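Local coordinates for protein phosphate transporter (PDB 6L85) that probably imports phosphate across the cell membrane, coupling its uptake to sodium ions, at residues B[150-153]-B[154-158]. Numbering follows the deposited sequence.
Sequences SFVM and FKLIS
From Ser150 O to Phe154 N, 2.9 Å apart, a continuous run of α-helical i to i+4 hydrogen bonds continues through Phe151–Lys155, Val152–Leu156 and Met153–Ile157, as one turn of helix 129-162 passes into the next. The last of these joins Met153 O to Ile157 N at 2.9 Å. Val152 lies alongside both Lys155 and Leu156, pointing the same way. Val152 and Lys155 are on the surface; Leu156 sits at the border with the buried side. Val152 CG1 meets Leu156 CD1 at 4.0 Å. The Lys155 chain bends at chi2 and chi3 (-84° and -83°). This folds it back toward the preceding turn, where CE lies in van der Waals contact 3.7 Å from Val152 O and NZ merely lies beside the methyl Val152 CG1. On the buried side, Met153 is extended, with CG anti to the backbone N (chi1 173°), and only loosely meets Ile157: CG to CG1 is 4.4 Å. Met153, Leu156 and Ile157 all touch Phe178 of helix 167-194, and Met153 also touches Phe324 and Phe328 of helix 320-339. Ser150 OG is hydrogen-bonded to Ala353 O. Main-chain bonds thus hold the two turns together, with weaker apolar contacts in Val152–Leu156 and Met153–Ile157. The helix presents Met153, Leu156 and Ile157 to its neighbours.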
loop_
_atom_site.group_PDB
_atom_site.type_symbol
_atom_site.label_atom_id
_atom_site.label_comp_id
_atom_site.label_asym_id
_atom_site.label_seq_id
_atom_site.Cartn_x
_atom_site.Cartn_y
_atom_site.Cartn_z
ATOM N N SER B 150 7.828 -25.002 0.626
ATOM C CA SER B 150 7.761 -25.196 2.066
ATOM C C SER B 150 8.980 -25.955 2.598
ATOM O O SER B 150 9.697 -25.488 3.498
ATOM C CB SER B 150 6.475 -25.983 2.343
ATOM O OG SER B 150 5.947 -25.744 3.613
ATOM N N PHE B 151 9.207 -27.152 2.049
ATOM C CA PHE B 151 10.284 -28.020 2.514
ATOM C C PHE B 151 11.638 -27.327 2.368
ATOM O O PHE B 151 12.417 -27.225 3.331
ATOM C CB PHE B 151 10.222 -29.334 1.724
ATOM C CG PHE B 151 11.322 -30.309 2.039
ATOM C CD1 PHE B 151 11.225 -31.160 3.128
ATOM C CD2 PHE B 151 12.443 -30.386 1.230
ATOM C CE1 PHE B 151 12.237 -32.069 3.414
ATOM C CE2 PHE B 151 13.457 -31.293 1.506
ATOM C CZ PHE B 151 13.356 -32.135 2.603
ATOM N N VAL B 152 11.908 -26.795 1.179
ATOM C CA VAL B 152 13.196 -26.152 0.933
ATOM C C VAL B 152 13.373 -24.945 1.840
ATOM O O VAL B 152 14.460 -24.708 2.379
ATOM C CB VAL B 152 13.326 -25.777 -0.554
ATOM C CG1 VAL B 152 14.645 -25.051 -0.819
ATOM C CG2 VAL B 152 13.205 -27.030 -1.414
ATOM N N MET B 153 12.301 -24.180 2.057
ATOM C CA MET B 153 12.422 -22.971 2.854
ATOM C C MET B 153 12.650 -23.297 4.324
ATOM O O MET B 153 13.432 -22.620 5.000
ATOM C CB MET B 153 11.179 -22.103 2.679
ATOM C CG MET B 153 11.165 -20.907 3.602
ATOM S SD MET B 153 9.869 -19.733 3.173
ATOM C CE MET B 153 10.071 -18.586 4.535
ATOM N N PHE B 154 11.970 -24.320 4.850
ATOM C CA PHE B 154 12.223 -24.690 6.237
ATOM C C PHE B 154 13.660 -25.168 6.418
ATOM O O PHE B 154 14.302 -24.867 7.438
ATOM C CB PHE B 154 11.252 -25.759 6.712
ATOM C CG PHE B 154 11.175 -25.833 8.201
ATOM C CD1 PHE B 154 10.696 -24.737 8.936
ATOM C CD2 PHE B 154 11.633 -26.957 8.885
ATOM C CE1 PHE B 154 10.656 -24.779 10.337
ATOM C CE2 PHE B 154 11.587 -27.014 10.272
ATOM C CZ PHE B 154 11.100 -25.922 11.003
ATOM N N LYS B 155 14.195 -25.880 5.417
ATOM C CA LYS B 155 15.621 -26.222 5.433
ATOM C C LYS B 155 16.508 -24.985 5.427
ATOM O O LYS B 155 17.519 -24.935 6.136
ATOM C CB LYS B 155 15.946 -27.124 4.225
ATOM C CG LYS B 155 17.432 -27.255 3.859
ATOM C CD LYS B 155 17.986 -26.132 2.959
ATOM C CE LYS B 155 17.656 -26.424 1.511
ATOM N NZ LYS B 155 18.248 -25.440 0.580
ATOM N N LEU B 156 16.156 -23.986 4.615
ATOM C CA LEU B 156 16.896 -22.722 4.623
ATOM C C LEU B 156 16.881 -22.071 5.997
ATOM O O LEU B 156 17.881 -21.481 6.425
ATOM C CB LEU B 156 16.297 -21.731 3.631
ATOM C CG LEU B 156 17.036 -21.515 2.316
ATOM C CD1 LEU B 156 16.904 -22.784 1.524
ATOM C CD2 LEU B 156 16.498 -20.291 1.536
ATOM N N ILE B 157 15.725 -22.088 6.659
ATOM C CA ILE B 157 15.606 -21.482 7.985
ATOM C C ILE B 157 16.532 -22.198 8.968
ATOM O O ILE B 157 17.294 -21.565 9.711
ATOM C CB ILE B 157 14.143 -21.526 8.467
ATOM C CG1 ILE B 157 13.198 -20.810 7.485
ATOM C CG2 ILE B 157 14.030 -21.001 9.893
ATOM C CD1 ILE B 157 13.338 -19.322 7.462
ATOM N N SER B 158 16.477 -23.535 8.979
ATOM C CA SER B 158 17.351 -24.321 9.854
ATOM C C SER B 158 18.820 -24.004 9.596
ATOM O O SER B 158 19.571 -23.669 10.520
ATOM C CB SER B 158 17.081 -25.812 9.651
ATOM O OG SER B 158 15.732 -26.104 9.980
#